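Local coordinates for 2-(acetamidomethylene)succinate hydrolase (Mesorhizobium loti, PDB 3KXP), which catalyses the last step of vitamin B6 degradation, hydrolysing (E)-2-(acetamidomethylene)succinate to succinic semialdehyde, acetate, ammonia and carbon dioxide, at residues Pro69-Phe74 with Ile137-Ser142; Asn118-Asp123 with Ala145-Thr150; Val162-Phe167 with Lys256-Val261. One frame throughout, in Å; residues are numbered along the deposited sequence.

Contact 1: Pro69-Phe74 with Ile137-Ser142; sequences PLMLFF and ILVGHS
Two central parallel strands of the alpha/beta hydrolase sheet, 70-74 and 137-141, pair here just ahead of what is probably the nucleophile elbow (GxSxG), the turn that carries S142, the likely nucleophile. L70 O, L72 O and F74 O accept from I137 N, V139 N and H141 N, while L72 N and F74 N return bonds to I137 O and V139 O; the V139 N to L72 O bond is 2.8 Å long and nearly straight, at 174°. M71, F73, I137 and V139 share one face of the sheet. With CG beside its backbone N (chi1 -62°), F73 lays its ring alongside V139, CD2 3.7 Å from CG1, while V139 CG2 sits over one ring face, near the rim. An alanine in place of F73 is likely to leave both V139 methyls without their aromatic cover and open a gap beside F84, which meets the same ring. On the other face F74 CE1 approaches L138 CG at 4.0 Å, and G140 CA makes a CA-H...O contact with F74 O at 3.4 Å. M71, present as selenomethionine, bends at chi3 (-78°), which brings CE to 3.5 Å from I137 CD1.

Contact 2: Asn118-Asp123 with Ala145-Thr150; sequences NDYADD and ARNSVT
Helices 117-131 and 143-154 pass each other at 68° where 118-123 meets 145-150, their axes 8.4 Å apart, and the backbones come nearest at A121 and N147, whose CA atoms are 5.4 Å from each other. Small residues suit such an approach: the A121 CB methyl meets T150 CG2 at 3.7 Å, and the amide end of N118 reaches back to the same methyl, crossing T150 at about a right angle. T150 can offer its methyl because its hydroxyl is turned to its own helix, where OG1 bonds R146 O at 2.9 Å; that oxygen also takes T150 N, from the opposite face of the carbonyl plane.

The larger half of the contact is Y120 against N147. The amide lies against the root of the tyrosine, its plane only 19° from that of the ring, with ND2 3.1 Å from CD2 and OD1 3.3 Å from CB. Both ends of this buried amide are engaged: ND2 donates to Q102 OE1, and OD1 accepts from R146 NH1 at 2.7 Å, in the carbonyl plane and within the plane of the guanidinium, which fixes the flip of the amide. Helix 143-154 is the one that follows the nucleophile elbow in alpha/beta hydrolases, and here N147 also touches that turn, close to L143 of the chloride site. R146 folds back through bends at chi2 and chi3, bringing NH1 to 4.0 Å from Y120 CD1, with the ring carbon at the edge of the guanidinium. Beyond N147 the tyrosine ring runs on past R103 and H105, and its OH is hydrogen-bonded to T239 OG1.

Contact 3: Val162-Phe167 with Lys256-Val261; sequences VVAIDF and KPVLIV
V162 and V258 begin the join between parallel strands 162-165 and 258-261, whose axes lie 4.7 Å apart in the sheet of the alpha/beta hydrolase fold. Beta-branched and small residues dominate, as suits a sheet covered by helices. On the face that carries V162, A164, V258 and I260, the two valines meet shoulder to shoulder, V162 CB 4.1 Å from V258 CG2. V258 keeps CG1 anti to its backbone N (chi1 177°), and that methyl extends along the strands to the A164 methyl, 4.3 Å from A164 CB. The small A164 thus forms the hollow of this face, and helix 143-154 fills in over it with V149.

The other face is bulkier. The V163 CG1 methyl faces the dip between two methyls of the neighbouring strand, L259 CD2 and V261 CG2, each at 4.3 Å, and I165 passes its CG1 by V261 CB. F311 of helix 301-313 packs over V163 and L259, and V296 over I165 and V261, while L259 also touches P285 of the second subunit and P257 packs on N310 of that subunit.

Five backbone bonds hold the strands in register, starting with V162 N to P257 O. The last, D166 N to V261 O at 2.7 Å, lies past the end of strand 162-165, where D166 adopts a positive phi of 63°. Its backbone is therefore anchored to the next strand while its carboxylate has three hydrogen-bond partners: G263 N at OD1, and at OD2 both S266 OG and ND1 of H294, the probable catalytic histidine. These bonds are consistent with D166 serving as the acid of a Ser-His-Asp catalytic triad, held in a set orientation toward the histidine.

In the fold
The three contacts occupy neighbouring parts of one alpha/beta hydrolase fold. Contacts 1 and 3 lie in the same mixed sheet, their centres about 10 Å apart, and join because strands 136-141 and 159-165 are adjacent: L138 O and G140 O probably bond V163 N and I165 N. Contact 2 packs helices 117-131 and 143-154 against one face of this sheet, about 11 Å from the centre of contact 1 and 13 Å from that of contact 3. Along the chain, contacts 1 and 2 interleave, and contact 3 opens after both. Helix 143-154 is the crossover between strands 136-141 and 159-165; these being adjacent and parallel, S142 and D166, past their C-terminal ends, lie close together near H294.

Contact 1: Pro69-Phe74 with Ile137-Ser142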
loop_
_atom_site.group_PDB
_atom_site.type_symbol
_atom_site.label_atom_id
_atom_site.label_comp_id
_atom_site.label_asym_id
_atom_site.label_seq_id
_atom_site.Cartn_x
_atom_site.Cartn_y
_atom_site.Cartn_z
ATOM N N PRO A 69 20.207 0.394 3.019
ATOM C CA PRO A 69 19.362 1.061 4.012
ATOM C C PRO A 69 18.992 0.103 5.145
ATOM O O PRO A 69 18.891 -1.110 4.944
ATOM C CB PRO A 69 18.151 1.496 3.191
ATOM C CG PRO A 69 18.752 1.759 1.844
ATOM C CD PRO A 69 19.663 0.568 1.663
ATOM N N LEU A 70 18.788 0.650 6.335
ATOM C CA LEU A 70 18.456 -0.164 7.487
ATOM C C LEU A 70 16.998 -0.625 7.540
ATOM O O LEU A 70 16.070 0.159 7.328
ATOM C CB LEU A 70 18.791 0.596 8.766
ATOM C CG LEU A 70 18.568 -0.169 10.072
ATOM C CD1 LEU A 70 19.490 -1.387 10.117
ATOM C CD2 LEU A 70 18.829 0.759 11.256
HETATM N N MSE A 71 16.812 -1.910 7.830
HETATM C CA MSE A 71 15.484 -2.494 7.951
HETATM C C MSE A 71 15.466 -3.389 9.188
HETATM O O MSE A 71 16.119 -4.433 9.219
HETATM C CB MSE A 71 15.151 -3.311 6.712
HETATM C CG MSE A 71 13.703 -3.728 6.647
HETATM SE SE MSE A 71 13.279 -4.592 4.970
HETATM C CE MSE A 71 13.143 -3.017 3.849
ATOM N N LEU A 72 14.714 -2.974 10.205
ATOM C CA LEU A 72 14.632 -3.715 11.464
ATOM C C LEU A 72 13.380 -4.585 11.577
ATOM O O LEU A 72 12.290 -4.162 11.193
ATOM C CB LEU A 72 14.686 -2.731 12.636
ATOM C CG LEU A 72 15.910 -1.811 12.621
ATOM C CD1 LEU A 72 15.814 -0.784 13.733
ATOM C CD2 LEU A 72 17.176 -2.649 12.768
ATOM N N PHE A 73 13.540 -5.795 12.115
ATOM C CA PHE A 73 12.422 -6.717 12.272
ATOM C C PHE A 73 12.128 -7.033 13.744
ATOM O O PHE A 73 13.024 -7.426 14.491
ATOM C CB PHE A 73 12.708 -8.019 11.532
ATOM C CG PHE A 73 12.892 -7.864 10.046
ATOM C CD1 PHE A 73 14.034 -7.264 9.526
ATOM C CD2 PHE A 73 11.958 -8.386 9.164
ATOM C CE1 PHE A 73 14.247 -7.198 8.145
ATOM C CE2 PHE A 73 12.162 -8.322 7.777
ATOM C CZ PHE A 73 13.306 -7.731 7.273
ATOM N N PHE A 74 10.867 -6.886 14.147
ATOM C CA PHE A 74 10.460 -7.138 15.526
ATOM C C PHE A 74 9.374 -8.216 15.653
ATOM O O PHE A 74 8.256 -8.053 15.157
ATOM C CB PHE A 74 9.979 -5.836 16.161
ATOM C CG PHE A 74 10.962 -4.715 16.040
ATOM C CD1 PHE A 74 11.075 -3.995 14.852
ATOM C CD2 PHE A 74 11.800 -4.388 17.103
ATOM C CE1 PHE A 74 12.006 -2.965 14.724
ATOM C CE2 PHE A 74 12.735 -3.359 16.985
ATOM C CZ PHE A 74 12.838 -2.645 15.793
ATOM N N ILE A 137 13.443 1.195 8.323
ATOM C CA ILE A 137 12.165 0.683 7.873
ATOM C C ILE A 137 11.858 -0.372 8.931
ATOM O O ILE A 137 12.656 -1.281 9.157
ATOM C CB ILE A 137 12.285 0.014 6.487
ATOM C CG1 ILE A 137 12.647 1.075 5.434
ATOM C CG2 ILE A 137 10.979 -0.707 6.136
ATOM C CD1 ILE A 137 12.970 0.509 4.079
ATOM N N LEU A 138 10.724 -0.227 9.600
ATOM C CA LEU A 138 10.318 -1.160 10.644
ATOM C C LEU A 138 9.295 -2.219 10.173
ATOM O O LEU A 138 8.196 -1.883 9.715
ATOM C CB LEU A 138 9.743 -0.374 11.825
ATOM C CG LEU A 138 10.676 0.281 12.852
ATOM C CD1 LEU A 138 11.912 0.858 12.194
ATOM C CD2 LEU A 138 9.896 1.359 13.597
ATOM N N VAL A 139 9.676 -3.492 10.294
ATOM C CA VAL A 139 8.828 -4.624 9.928
ATOM C C VAL A 139 8.484 -5.356 11.221
ATOM O O VAL A 139 9.313 -6.079 11.769
ATOM C CB VAL A 139 9.568 -5.604 9.014
ATOM C CG1 VAL A 139 8.690 -6.819 8.730
ATOM C CG2 VAL A 139 9.960 -4.912 7.722
ATOM N N GLY A 140 7.266 -5.171 11.712
ATOM C CA GLY A 140 6.892 -5.816 12.959
ATOM C C GLY A 140 5.691 -6.739 12.930
ATOM O O GLY A 140 4.709 -6.498 12.227
ATOM N N HIS A 141 5.773 -7.813 13.703
ATOM C CA HIS A 141 4.680 -8.766 13.773
ATOM C C HIS A 141 4.021 -8.707 15.134
ATOM O O HIS A 141 4.677 -8.926 16.150
ATOM C CB HIS A 141 5.175 -10.188 13.540
ATOM C CG HIS A 141 4.090 -11.214 13.649
ATOM N ND1 HIS A 141 4.316 -12.495 14.105
ATOM C CD2 HIS A 141 2.767 -11.140 13.372
ATOM C CE1 HIS A 141 3.177 -13.164 14.107
ATOM N NE2 HIS A 141 2.221 -12.366 13.668
ATOM N N SER A 142 2.724 -8.409 15.149
ATOM C CA SER A 142 1.953 -8.337 16.389
ATOM C C SER A 142 2.594 -7.367 17.400
ATOM O O SER A 142 2.580 -6.155 17.176
ATOM C CB SER A 142 1.824 -9.747 16.976
ATOM O OG SER A 142 0.644 -9.873 17.753
#

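Contact 2: Asn118-Asp123 with Ala145-Thr150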
loop_
_atom_site.group_PDB
_atom_site.type_symbol
_atom_site.label_atom_id
_atom_site.label_comp_id
_atom_site.label_asym_id
_atom_site.label_seq_id
_atom_site.Cartn_x
_atom_site.Cartn_y
_atom_site.Cartn_z
ATOM N N ASN A 118 5.351 2.322 25.206
ATOM C CA ASN A 118 6.440 3.300 25.278
ATOM C C ASN A 118 7.794 2.669 25.552
ATOM O O ASN A 118 8.789 3.029 24.922
ATOM C CB ASN A 118 6.150 4.351 26.348
ATOM C CG ASN A 118 5.174 5.409 25.875
ATOM O OD1 ASN A 118 4.754 6.274 26.647
ATOM N ND2 ASN A 118 4.807 5.349 24.597
ATOM N N ASP A 119 7.833 1.733 26.494
ATOM C CA ASP A 119 9.079 1.055 26.829
ATOM C C ASP A 119 9.677 0.424 25.582
ATOM O O ASP A 119 10.826 0.700 25.246
ATOM C CB ASP A 119 8.837 -0.011 27.901
ATOM C CG ASP A 119 8.293 0.580 29.190
ATOM O OD1 ASP A 119 8.952 1.494 29.736
ATOM O OD2 ASP A 119 7.213 0.141 29.656
ATOM N N TYR A 120 8.902 -0.406 24.886
ATOM C CA TYR A 120 9.397 -1.050 23.670
ATOM C C TYR A 120 9.694 -0.037 22.565
ATOM O O TYR A 120 10.626 -0.225 21.766
ATOM C CB TYR A 120 8.383 -2.061 23.119
ATOM C CG TYR A 120 8.271 -3.372 23.861
ATOM C CD1 TYR A 120 7.344 -3.535 24.889
ATOM C CD2 TYR A 120 9.054 -4.468 23.495
ATOM C CE1 TYR A 120 7.190 -4.761 25.533
ATOM C CE2 TYR A 120 8.910 -5.698 24.130
ATOM C CZ TYR A 120 7.976 -5.839 25.149
ATOM O OH TYR A 120 7.840 -7.049 25.797
ATOM N N ALA A 121 8.889 1.021 22.507
ATOM C CA ALA A 121 9.063 2.056 21.490
ATOM C C ALA A 121 10.381 2.812 21.691
ATOM O O ALA A 121 11.112 3.070 20.730
ATOM C CB ALA A 121 7.880 3.028 21.522
ATOM N N ASP A 122 10.680 3.165 22.939
ATOM C CA ASP A 122 11.916 3.872 23.226
ATOM C C ASP A 122 13.109 2.969 22.924
ATOM O O ASP A 122 14.170 3.454 22.516
ATOM C CB ASP A 122 11.957 4.343 24.687
ATOM C CG ASP A 122 10.898 5.400 24.996
ATOM O OD1 ASP A 122 10.476 6.123 24.065
ATOM O OD2 ASP A 122 10.495 5.517 26.173
ATOM N N ASP A 123 12.943 1.660 23.113
ATOM C CA ASP A 123 14.030 0.726 22.818
ATOM C C ASP A 123 14.403 0.816 21.349
ATOM O O ASP A 123 15.577 0.748 20.996
ATOM C CB ASP A 123 13.625 -0.718 23.120
ATOM C CG ASP A 123 13.717 -1.058 24.588
ATOM O OD1 ASP A 123 13.204 -2.130 24.968
ATOM O OD2 ASP A 123 14.300 -0.267 25.358
ATOM N N ALA A 145 4.693 -5.183 15.651
ATOM C CA ALA A 145 3.937 -4.225 14.843
ATOM C C ALA A 145 3.429 -3.081 15.718
ATOM O O ALA A 145 3.569 -1.911 15.369
ATOM C CB ALA A 145 2.758 -4.922 14.146
ATOM N N ARG A 146 2.834 -3.421 16.853
ATOM C CA ARG A 146 2.336 -2.406 17.770
ATOM C C ARG A 146 3.495 -1.492 18.193
ATOM O O ARG A 146 3.359 -0.274 18.223
ATOM C CB ARG A 146 1.702 -3.076 18.990
ATOM C CG ARG A 146 1.251 -2.104 20.060
ATOM C CD ARG A 146 2.362 -1.854 21.064
ATOM N NE ARG A 146 1.828 -2.053 22.397
ATOM C CZ ARG A 146 2.500 -2.570 23.416
ATOM N NH1 ARG A 146 3.763 -2.949 23.273
ATOM N NH2 ARG A 146 1.885 -2.729 24.577
ATOM N N ASN A 147 4.642 -2.093 18.495
ATOM C CA ASN A 147 5.805 -1.329 18.903
ATOM C C ASN A 147 6.306 -0.410 17.799
ATOM O O ASN A 147 6.597 0.760 18.053
ATOM C CB ASN A 147 6.939 -2.263 19.348
ATOM C CG ASN A 147 6.599 -3.021 20.620
ATOM O OD1 ASN A 147 5.699 -2.625 21.360
ATOM N ND2 ASN A 147 7.325 -4.107 20.888
ATOM N N SER A 148 6.402 -0.927 16.576
ATOM C CA SER A 148 6.890 -0.122 15.464
ATOM C C SER A 148 6.023 1.095 15.152
ATOM O O SER A 148 6.546 2.186 14.937
ATOM C CB SER A 148 7.039 -0.977 14.211
ATOM O OG SER A 148 8.073 -1.924 14.376
ATOM N N VAL A 149 4.707 0.923 15.124
ATOM C CA VAL A 149 3.828 2.047 14.827
ATOM C C VAL A 149 3.909 3.098 15.939
ATOM O O VAL A 149 3.856 4.300 15.664
ATOM C CB VAL A 149 2.375 1.583 14.632
ATOM C CG1 VAL A 149 1.471 2.782 14.342
ATOM C CG2 VAL A 149 2.307 0.576 13.481
ATOM N N THR A 150 4.046 2.650 17.188
ATOM C CA THR A 150 4.166 3.578 18.315
ATOM C C THR A 150 5.477 4.360 18.153
ATOM O O THR A 150 5.518 5.574 18.334
ATOM C CB THR A 150 4.187 2.831 19.667
ATOM O OG1 THR A 150 2.966 2.099 19.827
ATOM C CG2 THR A 150 4.323 3.817 20.826
#

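Contact 3: Val162-Phe167 with Lys256-Val261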
loop_
_atom_site.group_PDB
_atom_site.type_symbol
_atom_site.label_atom_id
_atom_site.label_comp_id
_atom_site.label_asym_id
_atom_site.label_seq_id
_atom_site.Cartn_x
_atom_site.Cartn_y
_atom_site.Cartn_z
ATOM N N VAL A 162 6.799 1.780 8.062
ATOM C CA VAL A 162 6.471 0.614 8.860
ATOM C C VAL A 162 5.586 -0.384 8.135
ATOM O O VAL A 162 4.683 -0.008 7.391
ATOM C CB VAL A 162 5.719 1.006 10.139
ATOM C CG1 VAL A 162 5.374 -0.244 10.943
ATOM C CG2 VAL A 162 6.548 1.970 10.955
ATOM N N VAL A 163 5.864 -1.659 8.358
ATOM C CA VAL A 163 5.053 -2.733 7.817
ATOM C C VAL A 163 4.498 -3.374 9.087
ATOM O O VAL A 163 5.183 -4.166 9.738
ATOM C CB VAL A 163 5.886 -3.768 7.046
ATOM C CG1 VAL A 163 5.014 -4.943 6.676
ATOM C CG2 VAL A 163 6.483 -3.138 5.780
ATOM N N ALA A 164 3.274 -2.993 9.450
ATOM C CA ALA A 164 2.605 -3.497 10.645
ATOM C C ALA A 164 1.827 -4.790 10.374
ATOM O O ALA A 164 0.675 -4.755 9.941
ATOM C CB ALA A 164 1.665 -2.431 11.192
ATOM N N ILE A 165 2.454 -5.926 10.657
ATOM C CA ILE A 165 1.826 -7.224 10.424
ATOM C C ILE A 165 0.958 -7.748 11.569
ATOM O O ILE A 165 1.464 -8.192 12.597
ATOM C CB ILE A 165 2.890 -8.309 10.115
ATOM C CG1 ILE A 165 3.743 -7.882 8.913
ATOM C CG2 ILE A 165 2.204 -9.648 9.847
ATOM C CD1 ILE A 165 4.816 -8.900 8.523
ATOM N N ASP A 166 -0.352 -7.684 11.363
ATOM C CA ASP A 166 -1.366 -8.186 12.288
ATOM C C ASP A 166 -1.522 -7.605 13.691
ATOM O O ASP A 166 -1.505 -8.348 14.680
ATOM C CB ASP A 166 -1.247 -9.709 12.399
ATOM C CG ASP A 166 -2.595 -10.403 12.277
ATOM O OD1 ASP A 166 -3.217 -10.290 11.199
ATOM O OD2 ASP A 166 -3.047 -11.048 13.249
ATOM N N PHE A 167 -1.671 -6.285 13.775
ATOM C CA PHE A 167 -1.905 -5.624 15.049
ATOM C C PHE A 167 -2.321 -4.193 14.815
ATOM O O PHE A 167 -1.504 -3.324 14.511
ATOM C CB PHE A 167 -0.686 -5.664 15.973
ATOM C CG PHE A 167 -1.047 -5.484 17.430
ATOM C CD1 PHE A 167 -1.507 -4.260 17.901
ATOM C CD2 PHE A 167 -1.015 -6.563 18.303
ATOM C CE1 PHE A 167 -1.940 -4.111 19.225
ATOM C CE2 PHE A 167 -1.443 -6.431 19.629
ATOM C CZ PHE A 167 -1.910 -5.199 20.090
ATOM N N LYS A 256 4.478 8.871 9.148
ATOM C CA LYS A 256 5.262 8.143 8.160
ATOM C C LYS A 256 4.435 7.011 7.542
ATOM O O LYS A 256 3.456 6.554 8.129
ATOM C CB LYS A 256 6.534 7.580 8.807
ATOM C CG LYS A 256 7.339 8.612 9.582
ATOM C CD LYS A 256 7.567 9.868 8.754
ATOM C CE LYS A 256 8.533 9.631 7.612
ATOM N NZ LYS A 256 9.935 9.801 8.067
ATOM N N PRO A 257 4.824 6.546 6.343
ATOM C CA PRO A 257 4.110 5.465 5.646
ATOM C C PRO A 257 3.965 4.195 6.480
ATOM O O PRO A 257 4.928 3.728 7.089
ATOM C CB PRO A 257 4.970 5.225 4.405
ATOM C CG PRO A 257 5.586 6.576 4.159
ATOM C CD PRO A 257 5.975 7.006 5.549
ATOM N N VAL A 258 2.757 3.643 6.497
ATOM C CA VAL A 258 2.487 2.414 7.229
ATOM C C VAL A 258 1.625 1.466 6.401
ATOM O O VAL A 258 0.523 1.812 5.982
ATOM C CB VAL A 258 1.768 2.699 8.561
ATOM C CG1 VAL A 258 1.422 1.383 9.272
ATOM C CG2 VAL A 258 2.656 3.569 9.444
ATOM N N LEU A 259 2.146 0.273 6.144
ATOM C CA LEU A 259 1.411 -0.730 5.398
ATOM C C LEU A 259 0.764 -1.647 6.434
ATOM O O LEU A 259 1.446 -2.183 7.304
ATOM C CB LEU A 259 2.355 -1.542 4.519
ATOM C CG LEU A 259 1.723 -2.748 3.811
ATOM C CD1 LEU A 259 0.830 -2.271 2.662
ATOM C CD2 LEU A 259 2.830 -3.654 3.265
ATOM N N ILE A 260 -0.549 -1.816 6.356
ATOM C CA ILE A 260 -1.239 -2.678 7.304
ATOM C C ILE A 260 -1.440 -4.048 6.674
ATOM O O ILE A 260 -2.017 -4.165 5.589
ATOM C CB ILE A 260 -2.618 -2.115 7.687
ATOM C CG1 ILE A 260 -2.469 -0.716 8.284
ATOM C CG2 ILE A 260 -3.285 -3.035 8.693
ATOM C CD1 ILE A 260 -3.799 -0.020 8.545
ATOM N N VAL A 261 -0.946 -5.082 7.344
ATOM C CA VAL A 261 -1.096 -6.436 6.839
ATOM C C VAL A 261 -1.904 -7.246 7.833
ATOM O O VAL A 261 -1.584 -7.269 9.023
ATOM C CB VAL A 261 0.271 -7.121 6.631
ATOM C CG1 VAL A 261 0.066 -8.560 6.203
ATOM C CG2 VAL A 261 1.068 -6.375 5.571
#